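Local coordinates for protein HTH-type transcriptional repressor Rv2887 (PDB 5HSM) that is a homodimeric repressor that binds the promoter of the methyltransferase gene Rv0560c, also represses several other genes, and binds salicylate and para-aminosalicylic acid, at residues A[30-33]-A[34-38]; A[58-61]-A[62-66]; A[143-146]-A[147-150]. All coordinates share one frame; numbering follows the deposited sequence.

Contact 1 of 3, residues A[30-33]-A[34-38]; sequences LGYL and LYRVG
Tyr32 and Arg36 run side by side one turn apart on helix 29-49, the first long helix of this MarR-family repressor. CG of Arg36 lies over one face of the Tyr32 ring in a CH-pi contact, 4.0 Å from the ring centroid, 22° off the normal and shifted toward the rim, while CD runs on to the hydroxyl end. The guanidinium is turned 54° from the ring plane and is not stacked on it. Tyr32 holds its ring anti to the backbone N, whereas CG of Arg36 lies beside its own N (chi1 -72°).

Apolar packing links Leu30 and Leu34, where CG of Leu30 meets CD1 of Leu34 at 3.8 Å. Leu34 also packs on Leu34 of the second subunit, and Leu30 on Val138 there, so this strip belongs to the dimer interface.

Among polar contacts, i to i+4 backbone bonds join Leu34 to Leu30, Tyr35 to Gly31, Arg36 to Tyr32 and Val37 to Leu33. The first-turn amides of Leu30 and Gly31 bond the carboxylate of Asp135 of the second subunit, a salicylate-binding residue. Arg36 NH2 reaches Gly158 O of the second subunit, whereas Arg36 NH1 makes a weak bond to Tyr32 OH, 3.5 Å long.

Contact 2 of 3, residues A[58-61]-A[62-66]; sequences EFVC and LRMLS
Phe59 and Arg63 both carry CG anti to the backbone N, which sends the two side chains off the helix in the same direction, one turn apart. The arginine then bends at chi2, where 148° falls short of fully extended, and its CD approaches the ring obliquely, 3.7 Å from CZ of Phe59. The guanidinium plane ends 9° from that of the ring, but the two do not stack; CD makes the contact. Farther round the helix, CG of Met64 sits beside its backbone N, and a bend at chi3 folds the methyl back toward the preceding turn. CE of Met64 thereby lies 3.8 Å from CA of Cys61 and 4.1 Å from CG1 of Val60.

Helix 56-67 belongs to the winged helix-turn-helix domain of the MarR fold and packs against helices 73-79 and 84-96 of that domain and against the long helix 118-139. Phe59 rests on Ala127 and Val131 of that long helix, while Cys61 faces Met87 and Val90 of helix 84-96. SG of Cys61 also touches CD1 of Leu65 at 4.1 Å, and Leu65 continues the apolar surface toward Leu76.

Arg63 is a salicylate-binding residue. Its NE forms a salt bridge with Glu128 and its NH2 another with Asp27 of the second subunit; these two carboxylates probably steady the guanidinium. Four backbone bonds, from Leu62 N to Glu58 O through Leu65 N to Cys61 O, hold the turns together. Ser66 OG donates back to Arg63 O at 2.8 Å.

Contact 3 of 3, residues A[143-146]-A[147-150]; sequences TAPQ and QREF. With SO4 (sulfate ion), chain B.
Arg148 crosses Pro145 at a slant and lays one face of its guanidinium against the start of helix 144-157. CA of Pro145 and the carbonyl oxygen of Ala144 both lie over that face, toward its rim, with Pro145 CA 3.5 Å above the plane. CB of Pro145 adds a contact at 3.6 Å to NH2 of Arg148. A bend at chi3 (-61°) turns the arginine back along the first turn and presents its edge to a sulfate ion, whose sulfur lies in the guanidinium plane. NE of Arg148 donates to O1 of the sulfate and NH2 to O2, both at 2.8 Å and both fairly straight.

The start of the helix is closed by a capping box, with Thr143 at the N-cap: Gln146 N donates to Thr143 OG1 at 3.2 Å, and Thr143 N returns a bond to Gln146 OE1 at 3.0 Å. Gln147 runs alongside the Thr143 carbonyl, with CG 3.2 Å from Thr143 O, and its NE2 bonds Leu142 O. At the far end Phe150 turns toward the dimer partner, where its ring meets Phe150 of the second subunit.

The sulfate, probably from the crystallisation liquor, is also bound by Arg152 NH1. Two arginines one turn apart thus share one anion, and its negative charge would be expected to offset their positive charges on this surface.

How the contacts relate
Contact 2 is the buried one, its centre about 8 Å from the centre of the chain, while contact 1 is partly buried and contact 3 lies at the surface. Each sits on a different helix: 29-49, 56-67 and 144-157. Contacts 1 and 3 come within about 6 Å at their nearest atoms without touching; the nearest atoms of contact 2 stay about 13 Å from contact 1 and about 19 Å from contact 3. All three reach the second subunit. An arginine takes part in each, but its setting changes: packed over a tyrosine ring in 30-38, beside a phenylalanine and salt-bridged to two carboxylates in 58-66, and against helix backbone with a sulfate in 143-150.

Contact 1 of 3, residues A[30-33]-A[34-38]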
loop_
_atom_site.group_PDB
_atom_site.type_symbol
_atom_site.label_atom_id
_atom_site.label_comp_id
_atom_site.label_asym_id
_atom_site.label_seq_id
_atom_site.Cartn_x
_atom_site.Cartn_y
_atom_site.Cartn_z
ATOM N N LEU A 30 15.532 -0.397 -0.744
ATOM C CA LEU A 30 14.668 0.727 -1.058
ATOM C C LEU A 30 13.227 0.421 -0.663
ATOM O O LEU A 30 12.596 1.207 0.041
ATOM C CB LEU A 30 14.754 1.091 -2.545
ATOM C CG LEU A 30 13.774 2.199 -2.929
ATOM C CD1 LEU A 30 14.060 3.476 -2.141
ATOM C CD2 LEU A 30 13.815 2.468 -4.448
ATOM N N GLY A 31 12.710 -0.721 -1.103
ATOM C CA GLY A 31 11.337 -1.102 -0.805
ATOM C C GLY A 31 11.094 -1.242 0.689
ATOM O O GLY A 31 10.045 -0.830 1.217
ATOM N N TYR A 32 12.069 -1.812 1.383
ATOM C CA TYR A 32 11.958 -1.956 2.838
ATOM C C TYR A 32 11.917 -0.605 3.565
ATOM O O TYR A 32 11.070 -0.385 4.448
ATOM C CB TYR A 32 13.107 -2.793 3.390
ATOM C CG TYR A 32 12.998 -2.945 4.889
ATOM C CD1 TYR A 32 11.914 -3.599 5.451
ATOM C CD2 TYR A 32 13.952 -2.403 5.737
ATOM C CE1 TYR A 32 11.789 -3.728 6.826
ATOM C CE2 TYR A 32 13.837 -2.537 7.125
ATOM C CZ TYR A 32 12.751 -3.201 7.654
ATOM O OH TYR A 32 12.610 -3.346 9.023
ATOM N N LEU A 33 12.843 0.289 3.219
ATOM C CA LEU A 33 12.908 1.604 3.865
ATOM C C LEU A 33 11.662 2.434 3.544
ATOM O O LEU A 33 11.127 3.149 4.410
ATOM C CB LEU A 33 14.186 2.346 3.450
ATOM C CG LEU A 33 15.481 1.707 3.993
ATOM C CD1 LEU A 33 16.736 2.298 3.334
ATOM C CD2 LEU A 33 15.540 1.832 5.524
ATOM N N LEU A 34 11.189 2.335 2.298
ATOM C CA LEU A 34 9.947 3.018 1.918
ATOM C C LEU A 34 8.796 2.498 2.757
ATOM O O LEU A 34 7.962 3.270 3.248
ATOM C CB LEU A 34 9.631 2.812 0.438
ATOM C CG LEU A 34 10.479 3.593 -0.557
ATOM C CD1 LEU A 34 10.198 3.097 -1.983
ATOM C CD2 LEU A 34 10.177 5.080 -0.429
ATOM N N TYR A 35 8.767 1.181 2.924
ATOM C CA TYR A 35 7.731 0.540 3.717
ATOM C C TYR A 35 7.746 1.056 5.147
ATOM O O TYR A 35 6.694 1.380 5.702
ATOM C CB TYR A 35 7.897 -0.977 3.713
ATOM C CG TYR A 35 7.034 -1.665 4.740
ATOM C CD1 TYR A 35 5.665 -1.817 4.539
ATOM C CD2 TYR A 35 7.582 -2.150 5.920
ATOM C CE1 TYR A 35 4.870 -2.438 5.485
ATOM C CE2 TYR A 35 6.795 -2.770 6.871
ATOM C CZ TYR A 35 5.440 -2.912 6.648
ATOM O OH TYR A 35 4.656 -3.534 7.598
ATOM N N ARG A 36 8.935 1.125 5.744
ATOM C CA ARG A 36 9.060 1.604 7.123
ATOM C C ARG A 36 8.583 3.059 7.294
ATOM O O ARG A 36 7.895 3.386 8.288
ATOM C CB ARG A 36 10.505 1.468 7.598
ATOM C CG ARG A 36 10.945 0.031 7.868
ATOM C CD ARG A 36 12.167 0.018 8.793
ATOM N NE ARG A 36 11.940 0.786 10.016
ATOM C CZ ARG A 36 11.523 0.272 11.169
ATOM N NH1 ARG A 36 11.307 -1.031 11.282
ATOM N NH2 ARG A 36 11.344 1.062 12.219
ATOM N N VAL A 37 8.937 3.937 6.347
ATOM C CA VAL A 37 8.403 5.311 6.416
ATOM C C VAL A 37 6.880 5.306 6.294
ATOM O O VAL A 37 6.184 6.078 6.968
ATOM C CB VAL A 37 8.987 6.243 5.329
ATOM C CG1 VAL A 37 8.439 7.660 5.503
ATOM C CG2 VAL A 37 10.504 6.278 5.417
ATOM N N GLY A 38 6.359 4.428 5.444
ATOM C CA GLY A 38 4.922 4.255 5.348
ATOM C C GLY A 38 4.304 3.817 6.665
ATOM O O GLY A 38 3.196 4.242 7.015
#

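Contact 2 of 3, residues A[58-61]-A[62-66]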
loop_
_atom_site.group_PDB
_atom_site.type_symbol
_atom_site.label_atom_id
_atom_site.label_comp_id
_atom_site.label_asym_id
_atom_site.label_seq_id
_atom_site.Cartn_x
_atom_site.Cartn_y
_atom_site.Cartn_z
ATOM N N GLU A 58 -12.361 5.531 6.354
ATOM C CA GLU A 58 -13.476 6.473 6.387
ATOM C C GLU A 58 -13.085 7.808 5.783
ATOM O O GLU A 58 -13.840 8.387 4.991
ATOM C CB GLU A 58 -13.978 6.668 7.831
ATOM C CG GLU A 58 -14.766 5.472 8.324
ATOM C CD GLU A 58 -14.963 5.452 9.836
ATOM O OE1 GLU A 58 -14.555 6.417 10.520
ATOM O OE2 GLU A 58 -15.529 4.453 10.331
ATOM N N PHE A 59 -11.904 8.304 6.148
ATOM C CA PHE A 59 -11.422 9.542 5.554
ATOM C C PHE A 59 -11.247 9.424 4.035
ATOM O O PHE A 59 -11.639 10.318 3.292
ATOM C CB PHE A 59 -10.102 9.978 6.171
ATOM C CG PHE A 59 -9.474 11.113 5.436
ATOM C CD1 PHE A 59 -10.102 12.353 5.393
ATOM C CD2 PHE A 59 -8.288 10.942 4.751
ATOM C CE1 PHE A 59 -9.537 13.406 4.687
ATOM C CE2 PHE A 59 -7.713 11.983 4.046
ATOM C CZ PHE A 59 -8.336 13.221 4.019
ATOM N N VAL A 60 -10.654 8.331 3.579
ATOM C CA VAL A 60 -10.469 8.125 2.136
ATOM C C VAL A 60 -11.819 8.169 1.390
ATOM O O VAL A 60 -11.965 8.868 0.366
ATOM C CB VAL A 60 -9.730 6.803 1.874
ATOM C CG1 VAL A 60 -9.726 6.461 0.393
ATOM C CG2 VAL A 60 -8.283 6.903 2.393
ATOM N N CYS A 61 -12.812 7.458 1.921
ATOM C CA CYS A 61 -14.165 7.490 1.356
ATOM C C CYS A 61 -14.757 8.906 1.338
ATOM O O CYS A 61 -15.243 9.385 0.308
ATOM C CB CYS A 61 -15.090 6.557 2.142
ATOM S SG CYS A 61 -16.818 6.561 1.598
ATOM N N LEU A 62 -14.730 9.560 2.498
ATOM C CA LEU A 62 -15.166 10.950 2.635
ATOM C C LEU A 62 -14.542 11.884 1.583
ATOM O O LEU A 62 -15.237 12.672 0.933
ATOM C CB LEU A 62 -14.823 11.435 4.051
ATOM C CG LEU A 62 -15.490 12.675 4.641
ATOM C CD1 LEU A 62 -16.992 12.474 4.748
ATOM C CD2 LEU A 62 -14.894 12.960 6.011
ATOM N N ARG A 63 -13.230 11.785 1.409
ATOM C CA ARG A 63 -12.521 12.642 0.475
ATOM C C ARG A 63 -12.942 12.351 -0.970
ATOM O O ARG A 63 -13.156 13.276 -1.777
ATOM C CB ARG A 63 -11.007 12.469 0.644
ATOM C CG ARG A 63 -10.198 13.356 -0.269
ATOM C CD ARG A 63 -8.894 13.764 0.370
ATOM N NE ARG A 63 -8.189 14.762 -0.430
ATOM C CZ ARG A 63 -8.504 16.057 -0.465
ATOM N NH1 ARG A 63 -9.523 16.527 0.249
ATOM N NH2 ARG A 63 -7.797 16.888 -1.220
ATOM N N MET A 64 -13.080 11.065 -1.286
ATOM C CA MET A 64 -13.515 10.663 -2.625
ATOM C C MET A 64 -14.903 11.220 -2.953
ATOM O O MET A 64 -15.151 11.713 -4.060
ATOM C CB MET A 64 -13.524 9.141 -2.754
ATOM C CG MET A 64 -12.150 8.530 -2.889
ATOM S SD MET A 64 -12.223 6.805 -3.396
ATOM C CE MET A 64 -12.987 6.046 -1.975
ATOM N N LEU A 65 -15.807 11.131 -1.985
ATOM C CA LEU A 65 -17.156 11.665 -2.160
ATOM C C LEU A 65 -17.220 13.196 -2.180
ATOM O O LEU A 65 -18.113 13.780 -2.806
ATOM C CB LEU A 65 -18.074 11.128 -1.066
ATOM C CG LEU A 65 -18.582 9.713 -1.326
ATOM C CD1 LEU A 65 -19.421 9.233 -0.151
ATOM C CD2 LEU A 65 -19.402 9.698 -2.605
ATOM N N SER A 66 -16.295 13.862 -1.501
ATOM C CA SER A 66 -16.279 15.318 -1.592
ATOM C C SER A 66 -15.795 15.729 -2.976
ATOM O O SER A 66 -16.211 16.756 -3.511
ATOM C CB SER A 66 -15.394 15.945 -0.519
ATOM O OG SER A 66 -14.037 15.691 -0.786
#

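Contact 3 of 3, residues A[143-146]-A[147-150]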
loop_
_atom_site.group_PDB
_atom_site.type_symbol
_atom_site.label_atom_id
_atom_site.label_comp_id
_atom_site.label_asym_id
_atom_site.label_seq_id
_atom_site.Cartn_x
_atom_site.Cartn_y
_atom_site.Cartn_z
ATOM N N THR A 143 15.932 18.304 8.995
ATOM C CA THR A 143 16.192 19.741 8.921
ATOM C C THR A 143 15.631 20.293 7.610
ATOM O O THR A 143 15.415 19.534 6.670
ATOM C CB THR A 143 17.692 20.046 9.002
ATOM O OG1 THR A 143 18.304 19.737 7.744
ATOM C CG2 THR A 143 18.351 19.213 10.086
ATOM N N ALA A 144 15.401 21.602 7.534
ATOM C CA ALA A 144 14.872 22.207 6.301
ATOM C C ALA A 144 15.695 21.889 5.027
ATOM O O ALA A 144 15.115 21.475 4.002
ATOM C CB ALA A 144 14.734 23.719 6.477
ATOM N N PRO A 145 17.037 22.069 5.073
ATOM C CA PRO A 145 17.810 21.699 3.877
ATOM C C PRO A 145 17.683 20.218 3.547
ATOM O O PRO A 145 17.612 19.843 2.363
ATOM C CB PRO A 145 19.255 22.039 4.262
ATOM C CG PRO A 145 19.138 23.030 5.359
ATOM C CD PRO A 145 17.904 22.655 6.113
ATOM N N GLN A 146 17.673 19.384 4.581
ATOM C CA GLN A 146 17.505 17.952 4.386
ATOM C C GLN A 146 16.159 17.655 3.734
ATOM O O GLN A 146 16.062 16.786 2.875
ATOM C CB GLN A 146 17.614 17.197 5.710
ATOM C CG GLN A 146 19.043 16.997 6.192
ATOM C CD GLN A 146 19.081 16.390 7.571
ATOM O OE1 GLN A 146 18.076 16.384 8.285
ATOM N NE2 GLN A 146 20.247 15.883 7.965
ATOM N N GLN A 147 15.118 18.365 4.152
ATOM C CA GLN A 147 13.793 18.196 3.547
ATOM C C GLN A 147 13.801 18.537 2.066
ATOM O O GLN A 147 13.194 17.823 1.257
ATOM C CB GLN A 147 12.756 19.063 4.253
ATOM C CG GLN A 147 12.475 18.662 5.686
ATOM C CD GLN A 147 11.515 19.624 6.357
ATOM O OE1 GLN A 147 10.608 20.152 5.712
ATOM N NE2 GLN A 147 11.727 19.878 7.647
ATOM N N ARG A 148 14.470 19.629 1.703
ATOM C CA ARG A 148 14.517 19.997 0.284
ATOM C C ARG A 148 15.268 18.922 -0.514
ATOM O O ARG A 148 14.808 18.452 -1.574
ATOM C CB ARG A 148 15.173 21.367 0.095
ATOM C CG ARG A 148 14.406 22.520 0.747
ATOM C CD ARG A 148 14.974 23.891 0.346
ATOM N NE ARG A 148 16.373 24.073 0.743
ATOM C CZ ARG A 148 16.771 24.605 1.898
ATOM N NH1 ARG A 148 15.880 25.019 2.793
ATOM N NH2 ARG A 148 18.066 24.725 2.163
ATOM N N GLU A 149 16.416 18.511 0.014
ATOM C CA GLU A 149 17.209 17.501 -0.666
ATOM C C GLU A 149 16.437 16.188 -0.831
ATOM O O GLU A 149 16.411 15.581 -1.915
ATOM C CB GLU A 149 18.504 17.251 0.087
ATOM C CG GLU A 149 19.287 16.101 -0.485
ATOM C CD GLU A 149 20.752 16.209 -0.177
ATOM O OE1 GLU A 149 21.082 16.622 0.956
ATOM O OE2 GLU A 149 21.566 15.904 -1.076
ATOM N N PHE A 150 15.797 15.771 0.254
ATOM C CA PHE A 150 15.046 14.519 0.316
ATOM C C PHE A 150 13.900 14.529 -0.683
ATOM O O PHE A 150 13.676 13.553 -1.393
ATOM C CB PHE A 150 14.505 14.296 1.728
ATOM C CG PHE A 150 13.726 13.029 1.888
ATOM C CD1 PHE A 150 14.362 11.800 1.839
ATOM C CD2 PHE A 150 12.361 13.063 2.097
ATOM C CE1 PHE A 150 13.644 10.620 1.994
ATOM C CE2 PHE A 150 11.640 11.893 2.244
ATOM C CZ PHE A 150 12.283 10.670 2.192
HETATM S S SO4 B . 19.238 23.608 -1.299
HETATM O O1 SO4 B . 18.022 22.825 -1.097
HETATM O O2 SO4 B . 19.664 24.186 -0.027
HETATM O O3 SO4 B . 20.302 22.747 -1.815
HETATM O O4 SO4 B . 18.958 24.679 -2.253
#